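Local coordinates for putative phospholipase A2 (PDB 2WG7), which probably catalyses the calcium-dependent hydrolysis of the 2-acyl group of phosphoglycerides, releasing lysophospholipids and free fatty acids, at residues A[38-43]-A[55-60]. Residues are numbered along the deposited sequence; the frame is centred on the assembly and turned at random.
Sequences KYCGIL and ALDACC. With CA (calcium ion), chain C.
Cys40 and Cys60 bring the irregular segment 38-43 against the first turns of helix 55-68, their CA atoms 5.1 Å apart. A disulfide closes the gap, with Cys40 SG 2.0 Å from Cys60 SG and a chi3 of 93°; Cys40 SG also packs against Leu56 CG, 4.1 Å away. One helical turn back from Cys60, the Asp57 carboxylate grips consecutive backbone amides of the loop. Its CG stands anti to the backbone N (chi1 -159°), which carries the oxygens to the loop. Lys38 N gives Asp57 OD2 a nearly straight 2.9 Å hydrogen bond, tilted 29° out of the carboxylate plane. Tyr39 N reaches the syn lone pair of Asp57 OD1 at 2.8 Å, along a more bent path. Cys40 N adds a weak third bond to Asp57 OD1. Asp57 OD2 also accepts a hydrogen bond from Cys53 N, ahead of the helix. Asp57 OD1 sits at the edge of the Tyr39 ring, whose OH is hydrogen-bonded to Glu50 O. With an alanine here instead of Asp57, the amides of Lys38, Tyr39 and Cys53 would probably lose their shared acceptor, leaving the disulfide as the main tie between loop and helix. That loop supplies Tyr39 O (2.3 Å) and Gly41 O (2.5 Å) to the calcium ion, with Tyr44 O and the Asp64 carboxylate completing the protein ligands: the calcium-binding loop of secreted phospholipases A2, disulfide-tied to the helix bearing the predicted active-site His63.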
ATOM      1  N   LYS A  38       0.431  -3.515   8.385  1.00 10.19           N
ATOM      2  CA  LYS A  38       1.840  -3.813   8.141  1.00 10.03           C
ATOM      3  C   LYS A  38       2.281  -3.410   6.725  1.00  9.78           C
ATOM      4  O   LYS A  38       3.482  -3.345   6.448  1.00  9.38           O
ATOM      5  CB  LYS A  38       2.124  -5.308   8.357  1.00 10.00           C
ATOM      6  CG  LYS A  38       1.830  -5.840   9.750  1.00 10.20           C
ATOM      7  CD  LYS A  38       2.033  -7.372   9.794  1.00 11.71           C
ATOM      8  CE  LYS A  38       1.564  -7.967  11.114  1.00 11.38           C
ATOM      9  NZ  LYS A  38       1.524  -9.465  11.066  1.00 14.12           N
ATOM     10  N   TYR A  39       1.311  -3.132   5.850  1.00  9.29           N
ATOM     11  CA  TYR A  39       1.568  -2.935   4.415  1.00  9.52           C
ATOM     12  C   TYR A  39       1.063  -1.618   3.795  1.00 10.07           C
ATOM     13  O   TYR A  39       1.568  -1.199   2.756  1.00 10.07           O
ATOM     14  CB  TYR A  39       1.001  -4.110   3.599  1.00  9.54           C
ATOM     15  CG  TYR A  39       1.625  -5.467   3.911  1.00  9.48           C
ATOM     16  CD1 TYR A  39       1.057  -6.311   4.861  1.00  9.49           C
ATOM     17  CD2 TYR A  39       2.774  -5.900   3.242  1.00  9.37           C
ATOM     18  CE1 TYR A  39       1.618  -7.573   5.144  1.00 10.61           C
ATOM     19  CE2 TYR A  39       3.349  -7.157   3.513  1.00 10.58           C
ATOM     20  CZ  TYR A  39       2.765  -7.982   4.467  1.00 10.80           C
ATOM     21  OH  TYR A  39       3.318  -9.210   4.745  1.00 10.70           O
ATOM     22  N   CYS A  40       0.043  -0.993   4.379  1.00 10.80           N
ATOM     23  CA  CYS A  40      -0.539   0.202   3.760  1.00 12.05           C
ATOM     24  C   CYS A  40       0.279   1.444   4.071  1.00 12.65           C
ATOM     25  O   CYS A  40       0.403   1.841   5.227  1.00 12.84           O
ATOM     26  CB  CYS A  40      -2.003   0.411   4.171  1.00 12.09           C
ATOM     27  SG  CYS A  40      -3.188  -0.775   3.504  1.00 13.59           S
ATOM     28  N   GLY A  41       0.847   2.041   3.029  1.00 13.38           N
ATOM     29  CA  GLY A  41       1.644   3.255   3.171  1.00 14.57           C
ATOM     30  C   GLY A  41       2.789   3.272   2.178  1.00 15.70           C
ATOM     31  O   GLY A  41       3.267   2.220   1.744  1.00 15.43           O
ATOM     32  N   ILE A  42       3.224   4.473   1.809  1.00 16.71           N
ATOM     33  CA  ILE A  42       4.321   4.639   0.853  1.00 17.89           C
ATOM     34  C   ILE A  42       5.646   4.269   1.515  1.00 18.28           C
ATOM     35  O   ILE A  42       5.916   4.682   2.649  1.00 18.61           O
ATOM     36  CB  ILE A  42       4.362   6.095   0.308  1.00 18.28           C
ATOM     37  CG1 ILE A  42       3.081   6.393  -0.475  1.00 19.07           C
ATOM     38  CG2 ILE A  42       5.613   6.326  -0.566  1.00 18.72           C
ATOM     39  CD1 ILE A  42       2.647   7.859  -0.452  1.00 21.31           C
ATOM     40  N   LEU A  43       6.465   3.484   0.812  1.00 18.82           N
ATOM     41  CA  LEU A  43       7.737   2.985   1.362  1.00 19.40           C
ATOM     42  C   LEU A  43       7.571   2.452   2.795  1.00 19.10           C
ATOM     43  O   LEU A  43       8.311   2.828   3.721  1.00 19.61           O
ATOM     44  CB  LEU A  43       8.835   4.062   1.286  1.00 20.02           C
ATOM     45  CG  LEU A  43       9.170   4.601  -0.111  1.00 21.21           C
ATOM     46  CD1 LEU A  43      10.034   5.850  -0.006  1.00 23.17           C
ATOM     47  CD2 LEU A  43       9.848   3.550  -0.974  1.00 23.04           C
ATOM     48  N   ALA A  55      -8.679  -6.618   5.966  1.00 10.69           N
ATOM     49  CA  ALA A  55      -8.945  -6.665   4.524  1.00 10.08           C
ATOM     50  C   ALA A  55      -8.217  -5.561   3.749  1.00  9.69           C
ATOM     51  O   ALA A  55      -7.660  -5.800   2.670  1.00  9.30           O
ATOM     52  CB  ALA A  55     -10.461  -6.609   4.252  1.00 10.08           C
ATOM     53  N   LEU A  56      -8.221  -4.350   4.301  1.00  9.95           N
ATOM     54  CA  LEU A  56      -7.526  -3.232   3.666  1.00  9.87           C
ATOM     55  C   LEU A  56      -6.023  -3.478   3.588  1.00  9.95           C
ATOM     56  O   LEU A  56      -5.413  -3.258   2.544  1.00 10.18           O
ATOM     57  CB  LEU A  56      -7.816  -1.915   4.396  1.00  9.74           C
ATOM     58  CG  LEU A  56      -7.232  -0.625   3.798  1.00 10.27           C
ATOM     59  CD1 LEU A  56      -7.563  -0.453   2.301  1.00 10.95           C
ATOM     60  CD2 LEU A  56      -7.694   0.592   4.610  1.00  9.62           C
ATOM     61  N   ASP A  57      -5.437  -3.931   4.695  1.00  9.83           N
ATOM     62  CA  ASP A  57      -4.006  -4.235   4.758  1.00  9.88           C
ATOM     63  C   ASP A  57      -3.643  -5.333   3.753  1.00  9.37           C
ATOM     64  O   ASP A  57      -2.570  -5.307   3.133  1.00  9.31           O
ATOM     65  CB  ASP A  57      -3.633  -4.673   6.180  1.00  9.42           C
ATOM     66  CG  ASP A  57      -2.155  -4.527   6.475  1.00 10.52           C
ATOM     67  OD1 ASP A  57      -1.474  -3.682   5.827  1.00  8.94           O
ATOM     68  OD2 ASP A  57      -1.674  -5.251   7.381  1.00  9.22           O
ATOM     69  N   ALA A  58      -4.545  -6.296   3.591  1.00  9.06           N
ATOM     70  CA  ALA A  58      -4.361  -7.360   2.612  1.00  8.56           C
ATOM     71  C   ALA A  58      -4.294  -6.835   1.164  1.00  8.75           C
ATOM     72  O   ALA A  58      -3.479  -7.313   0.375  1.00  8.61           O
ATOM     73  CB  ALA A  58      -5.458  -8.418   2.769  1.00  8.68           C
ATOM     74  N   CYS A  59      -5.138  -5.859   0.822  1.00  9.14           N
ATOM     75  CA  CYS A  59      -5.071  -5.186  -0.490  1.00 10.05           C
ATOM     76  C   CYS A  59      -3.706  -4.542  -0.705  1.00  9.31           C
ATOM     77  O   CYS A  59      -3.120  -4.668  -1.778  1.00  8.97           O
ATOM     78  CB  CYS A  59      -6.152  -4.100  -0.633  1.00 10.69           C
ATOM     79  SG  CYS A  59      -7.859  -4.652  -0.529  1.00 14.36           S
ATOM     80  N   CYS A  60      -3.214  -3.836   0.311  1.00  9.32           N
ATOM     81  CA  CYS A  60      -1.895  -3.202   0.226  1.00  9.92           C
ATOM     82  C   CYS A  60      -0.744  -4.205   0.119  1.00  9.30           C
ATOM     83  O   CYS A  60       0.237  -3.950  -0.589  1.00  9.26           O
ATOM     84  CB  CYS A  60      -1.659  -2.276   1.411  1.00  9.98           C
ATOM     85  SG  CYS A  60      -2.807  -0.882   1.502  1.00 13.67           S
TER
HETATM   86 CA    CA C1126       3.221  -0.258   1.393  1.00 21.73          CA
HETATM   87  O   HOH W   1       0.897   0.621   0.217  1.00 26.26           O
HETATM   88  O   HOH W   2       5.307   0.254   0.285  1.00 18.92           O